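Local coordinates for protein indole-3-acetic acid-amido synthetase GH3.15 (Arabidopsis thaliana, PDB 6E1Q) that uses ATP to adenylate the auxin precursor indole-3-butyric acid and the herbicide 2,4-DB, then conjugates them to glutamine and possibly cysteine, at residues 36-41 / 86-91; 108-113 / 397-402; 529-534 / 569-574. All blocks are in the same frame, centred on the assembly; numbering follows the deposited sequence. Where two conformers were deposited one is given.

Interaction 1 of 3, residues 36-41 / 86-91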
loop_
_atom_site.group_PDB
_atom_site.type_symbol
_atom_site.label_atom_id
_atom_site.label_comp_id
_atom_site.label_asym_id
_atom_site.label_seq_id
_atom_site.Cartn_x
_atom_site.Cartn_y
_atom_site.Cartn_z
ATOM N N LEU A 36 -3.850 -10.565 -27.726
ATOM C CA LEU A 36 -3.097 -11.489 -28.566
ATOM C C LEU A 36 -3.089 -11.050 -30.023
ATOM O O LEU A 36 -2.097 -11.273 -30.731
ATOM C CB LEU A 36 -3.670 -12.902 -28.448
ATOM C CG LEU A 36 -3.631 -13.507 -27.040
ATOM C CD1 LEU A 36 -4.001 -14.975 -27.083
ATOM C CD2 LEU A 36 -2.275 -13.295 -26.359
ATOM N N SER A 37 -4.180 -10.442 -30.498
ATOM C CA SER A 37 -4.210 -9.982 -31.885
ATOM C C SER A 37 -3.314 -8.762 -32.078
ATOM O O SER A 37 -2.502 -8.719 -33.005
ATOM C CB SER A 37 -5.644 -9.672 -32.320
ATOM O OG SER A 37 -6.521 -10.743 -32.021
ATOM N N ARG A 38 -3.437 -7.767 -31.200
ATOM C CA ARG A 38 -2.679 -6.533 -31.379
ATOM C C ARG A 38 -1.185 -6.744 -31.163
ATOM O O ARG A 38 -0.374 -6.037 -31.774
ATOM C CB ARG A 38 -3.217 -5.441 -30.444
ATOM C CG ARG A 38 -4.441 -4.717 -31.026
ATOM C CD ARG A 38 -5.289 -3.968 -29.993
ATOM N NE ARG A 38 -6.693 -3.874 -30.418
ATOM C CZ ARG A 38 -7.686 -3.363 -29.686
ATOM N NH1 ARG A 38 -7.456 -2.882 -28.468
ATOM N NH2 ARG A 38 -8.920 -3.339 -30.171
ATOM N N ASN A 39 -0.798 -7.716 -30.329
ATOM C CA ASN A 39 0.604 -7.918 -29.972
ATOM C C ASN A 39 1.213 -9.146 -30.636
ATOM O O ASN A 39 2.267 -9.622 -30.200
ATOM C CB ASN A 39 0.752 -8.010 -28.452
ATOM C CG ASN A 39 0.405 -6.710 -27.766
ATOM O OD1 ASN A 39 1.133 -5.721 -27.877
ATOM N ND2 ASN A 39 -0.719 -6.697 -27.060
ATOM N N ALA A 40 0.585 -9.637 -31.707
ATOM C CA ALA A 40 0.976 -10.902 -32.320
ATOM C C ALA A 40 2.366 -10.849 -32.942
ATOM O O ALA A 40 3.008 -11.892 -33.104
ATOM C CB ALA A 40 -0.051 -11.301 -33.383
ATOM N N GLN A 41 2.842 -9.669 -33.332
ATOM C CA GLN A 41 4.156 -9.583 -33.948
ATOM C C GLN A 41 5.212 -9.012 -33.008
ATOM O O GLN A 41 6.330 -8.738 -33.455
ATOM C CB GLN A 41 4.090 -8.775 -35.246
ATOM C CG GLN A 41 3.291 -9.470 -36.361
ATOM C CD GLN A 41 3.910 -10.803 -36.798
ATOM O OE1 GLN A 41 3.364 -11.877 -36.523
ATOM N NE2 GLN A 41 5.050 -10.735 -37.484
ATOM N N ILE A 86 7.882 -6.319 -26.568
ATOM C CA ILE A 86 6.800 -6.827 -25.728
ATOM C C ILE A 86 5.443 -6.210 -26.041
ATOM O O ILE A 86 4.406 -6.814 -25.708
ATOM C CB ILE A 86 7.127 -6.620 -24.227
ATOM C CG1 ILE A 86 7.195 -5.121 -23.915
ATOM C CG2 ILE A 86 8.405 -7.329 -23.835
ATOM C CD1 ILE A 86 7.365 -4.782 -22.453
ATOM N N CYS A 87 5.366 -5.040 -26.665
ATOM C CA CYS A 87 4.110 -4.311 -26.759
ATOM C C CYS A 87 4.004 -3.631 -28.115
ATOM O O CYS A 87 4.976 -3.048 -28.604
ATOM C CB CYS A 87 3.999 -3.267 -25.627
ATOM S SG CYS A 87 2.353 -2.558 -25.457
ATOM N N ASP A 88 2.816 -3.706 -28.718
ATOM C CA ASP A 88 2.574 -3.074 -30.010
ATOM C C ASP A 88 2.379 -1.568 -29.905
ATOM O O ASP A 88 2.266 -0.898 -30.937
ATOM C CB ASP A 88 1.350 -3.694 -30.694
ATOM C CG ASP A 88 0.029 -3.114 -30.185
ATOM O OD1 ASP A 88 -0.097 -2.879 -28.965
ATOM O OD2 ASP A 88 -0.885 -2.883 -31.008
ATOM N N ARG A 89 2.306 -1.024 -28.701
ATOM C CA ARG A 89 2.223 0.412 -28.517
ATOM C C ARG A 89 3.465 0.922 -27.797
ATOM O O ARG A 89 4.133 0.165 -27.084
ATOM C CB ARG A 89 0.946 0.784 -27.748
ATOM C CG ARG A 89 -0.301 0.724 -28.647
ATOM C CD ARG A 89 -1.579 0.385 -27.895
ATOM N NE ARG A 89 -1.574 -0.990 -27.403
ATOM C CZ ARG A 89 -1.508 -1.317 -26.115
ATOM N NH1 ARG A 89 -1.461 -0.361 -25.196
ATOM N NH2 ARG A 89 -1.495 -2.594 -25.747
ATOM N N PRO A 90 3.817 2.195 -27.981
ATOM C CA PRO A 90 5.019 2.723 -27.328
ATOM C C PRO A 90 4.911 2.671 -25.810
ATOM O O PRO A 90 3.833 2.842 -25.236
ATOM C CB PRO A 90 5.108 4.171 -27.846
ATOM C CG PRO A 90 3.812 4.442 -28.533
ATOM C CD PRO A 90 3.268 3.132 -28.976
ATOM N N ILE A 91 6.042 2.397 -25.166
ATOM C CA ILE A 91 6.134 2.482 -23.711
ATOM C C ILE A 91 6.320 3.950 -23.345
ATOM O O ILE A 91 7.285 4.585 -23.777
ATOM C CB ILE A 91 7.291 1.623 -23.176
ATOM C CG1 ILE A 91 7.154 0.171 -23.639
ATOM C CG2 ILE A 91 7.423 1.747 -21.649
ATOM C CD1 ILE A 91 5.898 -0.474 -23.210
#

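Interaction 2 of 3, residues 108-113 / 397-402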
loop_
_atom_site.group_PDB
_atom_site.type_symbol
_atom_site.label_atom_id
_atom_site.label_comp_id
_atom_site.label_asym_id
_atom_site.label_seq_id
_atom_site.Cartn_x
_atom_site.Cartn_y
_atom_site.Cartn_z
ATOM N N ILE A 108 8.398 -1.363 -14.369
ATOM C CA ILE A 108 7.265 -1.949 -15.072
ATOM C C ILE A 108 6.847 -1.034 -16.225
ATOM O O ILE A 108 6.511 0.135 -16.001
ATOM C CB ILE A 108 6.087 -2.200 -14.118
ATOM C CG1 ILE A 108 6.482 -3.221 -13.034
ATOM C CG2 ILE A 108 4.877 -2.699 -14.891
ATOM C CD1 ILE A 108 6.831 -4.590 -13.582
ATOM N N PRO A 109 6.835 -1.520 -17.465
ATOM C CA PRO A 109 6.375 -0.687 -18.587
ATOM C C PRO A 109 4.919 -0.276 -18.429
ATOM O O PRO A 109 4.097 -1.038 -17.917
ATOM C CB PRO A 109 6.559 -1.597 -19.808
ATOM C CG PRO A 109 7.570 -2.623 -19.373
ATOM C CD PRO A 109 7.330 -2.835 -17.902
ATOM N N LEU A 110 4.614 0.949 -18.882
ATOM C CA LEU A 110 3.252 1.465 -18.954
ATOM C C LEU A 110 3.068 2.166 -20.292
ATOM O O LEU A 110 3.858 3.044 -20.649
ATOM C CB LEU A 110 2.964 2.436 -17.802
ATOM C CG LEU A 110 1.560 3.046 -17.740
ATOM C CD1 LEU A 110 0.514 1.967 -17.496
ATOM C CD2 LEU A 110 1.468 4.137 -16.668
ATOM N N THR A 111 2.044 1.768 -21.043
ATOM C CA THR A 111 1.659 2.500 -22.242
ATOM C C THR A 111 0.650 3.605 -21.896
ATOM O O THR A 111 -0.035 3.570 -20.864
ATOM C CB THR A 111 1.063 1.561 -23.296
ATOM O OG1 THR A 111 -0.150 0.986 -22.799
ATOM C CG2 THR A 111 2.030 0.438 -23.622
ATOM N N THR A 112 0.579 4.600 -22.785
ATOM C CA THR A 112 -0.317 5.740 -22.589
ATOM C C THR A 112 -1.782 5.300 -22.566
ATOM O O THR A 112 -2.577 5.788 -21.749
ATOM C CB THR A 112 -0.069 6.779 -23.691
ATOM O OG1 THR A 112 1.161 7.468 -23.432
ATOM C CG2 THR A 112 -1.204 7.799 -23.763
ATOM N N GLU A 113 -2.142 4.361 -23.437
ATOM C CA GLU A 113 -3.500 3.835 -23.472
ATOM C C GLU A 113 -3.842 3.125 -22.168
ATOM O O GLU A 113 -4.920 3.340 -21.593
ATOM C CB GLU A 113 -3.659 2.882 -24.660
ATOM C CG GLU A 113 -3.562 3.546 -26.046
ATOM C CD GLU A 113 -2.123 3.810 -26.528
ATOM O OE1 GLU A 113 -1.157 3.645 -25.743
ATOM O OE2 GLU A 113 -1.966 4.192 -27.711
ATOM N N THR A 397 -1.636 -8.290 -19.758
ATOM C CA THR A 397 -1.965 -6.899 -19.929
ATOM C C THR A 397 -1.748 -6.249 -21.256
ATOM O O THR A 397 -1.296 -6.835 -22.155
ATOM C CB THR A 397 -1.176 -6.045 -18.911
ATOM O OG1 THR A 397 0.137 -5.858 -19.366
ATOM C CG2 THR A 397 -1.064 -6.710 -17.623
ATOM N N PHE A 398 -2.116 -4.994 -21.296
ATOM C CA PHE A 398 -1.979 -4.147 -22.437
ATOM C C PHE A 398 -0.667 -3.380 -22.478
ATOM O O PHE A 398 -0.479 -2.614 -23.348
ATOM C CB PHE A 398 -3.113 -3.153 -22.504
ATOM C CG PHE A 398 -4.442 -3.738 -22.877
ATOM C CD1 PHE A 398 -4.736 -4.033 -24.164
ATOM C CD2 PHE A 398 -5.391 -3.966 -21.934
ATOM C CE1 PHE A 398 -5.936 -4.538 -24.512
ATOM C CE2 PHE A 398 -6.603 -4.497 -22.281
ATOM C CZ PHE A 398 -6.867 -4.787 -23.568
ATOM N N SER A 399 0.208 -3.562 -21.514
ATOM C CA SER A 399 1.531 -2.941 -21.488
ATOM C C SER A 399 2.650 -3.985 -21.487
ATOM O O SER A 399 3.673 -3.800 -20.828
ATOM C CB SER A 399 1.661 -2.013 -20.276
ATOM O OG SER A 399 0.896 -0.828 -20.477
ATOM N N GLY A 400 2.453 -5.105 -22.190
ATOM C CA GLY A 400 3.546 -6.021 -22.465
ATOM C C GLY A 400 3.836 -7.085 -21.426
ATOM O O GLY A 400 4.930 -7.655 -21.448
ATOM N N LEU A 401 2.901 -7.391 -20.529
ATOM C CA LEU A 401 3.032 -8.540 -19.635
ATOM C C LEU A 401 2.032 -9.626 -20.029
ATOM O O LEU A 401 0.867 -9.336 -20.336
ATOM C CB LEU A 401 2.816 -8.130 -18.181
ATOM C CG LEU A 401 3.781 -7.034 -17.710
ATOM C CD1 LEU A 401 3.459 -6.640 -16.288
ATOM C CD2 LEU A 401 5.230 -7.506 -17.828
ATOM N N TYR A 402 2.490 -10.879 -20.004
ATOM C CA TYR A 402 1.700 -12.018 -20.447
ATOM C C TYR A 402 1.817 -13.108 -19.396
ATOM O O TYR A 402 2.923 -13.583 -19.120
ATOM C CB TYR A 402 2.187 -12.502 -21.815
ATOM C CG TYR A 402 2.189 -11.388 -22.828
ATOM C CD1 TYR A 402 1.032 -11.071 -23.533
ATOM C CD2 TYR A 402 3.333 -10.626 -23.056
ATOM C CE1 TYR A 402 1.019 -10.046 -24.455
ATOM C CE2 TYR A 402 3.336 -9.594 -23.986
ATOM C CZ TYR A 402 2.169 -9.311 -24.677
ATOM O OH TYR A 402 2.125 -8.293 -25.592
HETATM O O HOH W 1 4.140 -3.703 -18.059
#

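Interaction 3 of 3, residues 529-534 / 569-574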
loop_
_atom_site.group_PDB
_atom_site.type_symbol
_atom_site.label_atom_id
_atom_site.label_comp_id
_atom_site.label_asym_id
_atom_site.label_seq_id
_atom_site.Cartn_x
_atom_site.Cartn_y
_atom_site.Cartn_z
ATOM N N GLU A 529 11.342 -14.566 21.662
ATOM C CA GLU A 529 11.700 -13.419 22.477
ATOM C C GLU A 529 11.029 -12.178 21.925
ATOM O O GLU A 529 11.079 -11.929 20.718
ATOM C CB GLU A 529 13.217 -13.228 22.490
ATOM C CG GLU A 529 13.693 -12.002 23.232
ATOM C CD GLU A 529 15.212 -12.002 23.416
ATOM O OE1 GLU A 529 15.898 -12.830 22.774
ATOM O OE2 GLU A 529 15.713 -11.177 24.206
ATOM N N ILE A 530 10.413 -11.394 22.802
ATOM C CA ILE A 530 9.903 -10.080 22.449
ATOM C C ILE A 530 10.757 -9.050 23.166
ATOM O O ILE A 530 10.939 -9.125 24.392
ATOM C CB ILE A 530 8.416 -9.907 22.802
ATOM C CG1 ILE A 530 7.549 -10.818 21.931
ATOM C CG2 ILE A 530 8.003 -8.436 22.637
ATOM C CD1 ILE A 530 6.066 -10.800 22.299
ATOM N N LYS A 531 11.297 -8.105 22.397
ATOM C CA LYS A 531 12.054 -6.985 22.935
ATOM C C LYS A 531 11.229 -5.721 22.734
ATOM O O LYS A 531 10.813 -5.414 21.611
ATOM C CB LYS A 531 13.425 -6.870 22.267
ATOM C CG LYS A 531 14.327 -8.106 22.474
ATOM C CD LYS A 531 15.565 -8.096 21.565
ATOM C CE LYS A 531 16.829 -8.416 22.333
ATOM N NZ LYS A 531 17.736 -9.367 21.639
ATOM N N VAL A 532 10.945 -5.026 23.828
ATOM C CA VAL A 532 10.228 -3.760 23.756
ATOM C C VAL A 532 11.226 -2.646 23.468
ATOM O O VAL A 532 12.237 -2.507 24.164
ATOM C CB VAL A 532 9.459 -3.507 25.058
ATOM C CG1 VAL A 532 8.821 -2.134 25.045
ATOM C CG2 VAL A 532 8.399 -4.586 25.231
ATOM N N VAL A 533 10.960 -1.862 22.432
ATOM C CA VAL A 533 11.864 -0.781 22.048
ATOM C C VAL A 533 11.241 0.549 22.436
ATOM O O VAL A 533 10.016 0.695 22.487
ATOM C CB VAL A 533 12.211 -0.826 20.549
ATOM C CG1 VAL A 533 13.080 -2.035 20.268
ATOM C CG2 VAL A 533 10.930 -0.886 19.709
ATOM N N LYS A 534 12.105 1.517 22.738
ATOM C CA LYS A 534 11.661 2.854 23.109
ATOM C C LYS A 534 10.821 3.476 21.992
ATOM O O LYS A 534 11.018 3.173 20.809
ATOM C CB LYS A 534 12.872 3.742 23.413
ATOM C CG LYS A 534 12.651 4.772 24.521
ATOM C CD LYS A 534 13.769 5.819 24.598
ATOM C CE LYS A 534 14.131 6.129 26.060
ATOM N NZ LYS A 534 15.156 7.198 26.186
ATOM N N ILE A 569 20.457 -0.712 14.903
ATOM C CA ILE A 569 19.544 0.357 15.294
ATOM C C ILE A 569 18.427 -0.176 16.190
ATOM O O ILE A 569 18.054 0.455 17.185
ATOM C CB ILE A 569 18.973 1.052 14.051
ATOM C CG1 ILE A 569 20.054 1.917 13.379
ATOM C CG2 ILE A 569 17.705 1.836 14.425
ATOM C CD1 ILE A 569 19.505 2.921 12.390
ATOM N N LEU A 570 17.826 -1.305 15.816
ATOM C CA LEU A 570 16.793 -1.877 16.676
ATOM C C LEU A 570 17.376 -2.327 18.007
ATOM O O LEU A 570 16.762 -2.115 19.058
ATOM C CB LEU A 570 16.093 -3.028 15.977
ATOM C CG LEU A 570 15.345 -2.584 14.723
ATOM C CD1 LEU A 570 15.273 -3.720 13.742
ATOM C CD2 LEU A 570 13.963 -2.146 15.153
ATOM N N GLU A 571 18.584 -2.901 17.987
ATOM C CA GLU A 571 19.137 -3.476 19.204
ATOM C C GLU A 571 19.455 -2.403 20.241
ATOM O O GLU A 571 19.253 -2.630 21.437
ATOM C CB GLU A 571 20.369 -4.338 18.886
ATOM C CG GLU A 571 20.067 -5.831 18.575
ATOM C CD GLU A 571 19.298 -6.583 19.683
ATOM O OE1 GLU A 571 19.083 -6.027 20.781
ATOM O OE2 GLU A 571 18.893 -7.742 19.443
ATOM N N ALA A 572 19.898 -1.216 19.830
ATOM C CA ALA A 572 20.173 -0.264 20.900
ATOM C C ALA A 572 18.953 0.572 21.282
ATOM O O ALA A 572 19.058 1.421 22.170
ATOM C CB ALA A 572 21.369 0.635 20.546
ATOM N N ASN A 573 17.798 0.347 20.672
ATOM C CA ASN A 573 16.566 0.908 21.217
ATOM C C ASN A 573 15.881 -0.011 22.229
ATOM O O ASN A 573 14.854 0.379 22.797
ATOM C CB ASN A 573 15.571 1.249 20.099
ATOM C CG ASN A 573 15.945 2.518 19.346
ATOM O OD1 ASN A 573 15.480 3.621 19.686
ATOM N ND2 ASN A 573 16.727 2.360 18.272
ATOM N N VAL A 574 16.415 -1.211 22.462
ATOM C CA VAL A 574 15.744 -2.207 23.293
ATOM C C VAL A 574 15.747 -1.771 24.754
ATOM O O VAL A 574 16.796 -1.434 25.315
ATOM C CB VAL A 574 16.417 -3.579 23.131
ATOM C CG1 VAL A 574 15.979 -4.523 24.244
ATOM C CG2 VAL A 574 16.081 -4.173 21.778
#

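Interaction 1 of 3, residues 36-41 / 86-91
Asn39 and Asp88 meet almost at right angles: the amide plane of the asparagine stands 79° from the carboxylate plane of the aspartate, and what joins the two residues is a backbone N-H. Asp88 N donates to Asn39 OD1 at 2.8 Å and approaches nearly along the C=O axis, with 167° at the oxygen. Asn39 CG, anti to its own carbonyl carbon (chi1 -66°), swings the amide out toward the facing loop, and the bonds at its two ends fix its rotation. The other end of the amide, ND2, reaches back to Ile35 O in the helix it has just left. Where the chain leaves helix 24-38, these two ends let an asparagine serve two backbones, giving one group to the helix end and the other to the loop leading into strand 91-97 of the GH3 N-terminal domain. Asp88 CB rests on Arg38 O at 3.1 Å. The Asp88 carboxylate packs beside the base of Arg38, Asp88 OD2 lying 3.5 Å from Arg38 CB, while the extended arginine carries its guanidinium away: Arg38 NE is 5.9 Å from Asp88 OD2, too far for a salt bridge. Asp88 OD1 instead receives Arg89 NE on its syn side at 2.9 Å, a bent salt bridge within the loop, the oxygen well out of the guanidinium plane. That pairing probably steadies Arg89, whose NH2 donates to Phe398 O.

Interaction 2 of 3, residues 108-113 / 397-402
Leu110 and Ser399 bring the backbones of strand 105-111 and loop 397-402 closest, their CA atoms 5.4 Å apart, with side-chain and water bonds making the link. Ser399 OG is the hub. It accepts from Thr111 N at 2.9 Å in a nearly straight bond (166° at the hydrogen), and from Thr111 OG1 at 3.1 Å, while it is also bonded to Asp114 OD2. A serine suits the place because one small hydroxyl, with OG turned to the N side of its own backbone (chi1 -73°), reaches Thr111 just ahead of the helix while Ser399 CB lies 3.5 Å from Pro109 O. Pro109 has no N-H to give, but its carbonyl is held by a water that donates to Pro109 O at 2.7 Å and also to Ser399 O, so both buried oxygens are satisfied. Beyond this polar patch Ile108 CG2 and Leu401 CD1 touch loosely at 4.4 Å. The loop is shaped from within: Thr397 OG1 accepts from Ser399 N at 3.1 Å, an ST turn, and Gly400 adopts a positive phi (87°) at which any CB would jam against the preceding carbonyl. Thr111 is the N-cap of helix 112-132 where it follows strand 105-111, its OG1 accepting from Asp114 N, and a loop of the central domain bonds to it. The junction lies beside the ATP site of an ANL-type adenylating enzyme: Ile108 lies near Ser97, and Leu401 touches Glu330, two of the ATP-binding residues.

Interaction 3 of 3, residues 529-534 / 569-574
Val533 and Val574 face each other as a non-hydrogen-bonded antiparallel pair, CA to CA 4.3 Å, with Val533 CG1 and Val574 CG2 meeting at 4.0 Å. Beta-branched valines fit such a pair, filling the sheet face. Next to it Lys534 N donates to Asn573 O at 3.0 Å, and the same oxygen receives a CA-H contact from Val533. Lys531 lies obliquely across Val574, Lys531 CB 3.8 Å from Val574 CG2. Its chain bends at chi3 (133°) and chi4 to lift NZ to Glu571. Lys531 NZ meets Glu571 OE2 at 3.0 Å in a salt bridge, though that oxygen is doubtfully placed; it is also salt-bridged to Arg468, its stronger partner. A long ion pair to Glu529 extends the network, so a lysine is apt here, its methylenes packing on valine and its charge lying between two glutamates. With a leucine in its place, Glu571 would probably be left without this lysine's charge, leaning on Arg468, and Glu529 without its distant positive neighbour. One shell out, Asn573 ND2 donates to Ile569 O at 2.6 Å, with that oxygen in the amide plane of Asn573, probably steadying the type I turn from Glu571 to Val574. The turn leads from helix 564-571 into edge strand 574-579, antiparallel to strand 529-533, whose other neighbour is strand 477-485; Val533 packs on Phe538 of helix 537-547.

In the fold
Following the chain from the N terminus, interaction 1 closes first, a largely helical loop of 44 residues that brings the end of helix 24-38 to the approach to strand 91-97. Interaction 2 then spans 283 residues, tying strand 105-111 of the N-terminal domain to a loop of the central domain. Interaction 3 closes a short excursion of 34 residues within the C-terminal part. The three are in series; none nests or crosses. Interactions 1 and 2 touch, for instance through Ile86 O and Tyr402 OH, whereas interaction 3 lies across the chain's centre, its own centre about 52 Å and 44 Å from theirs.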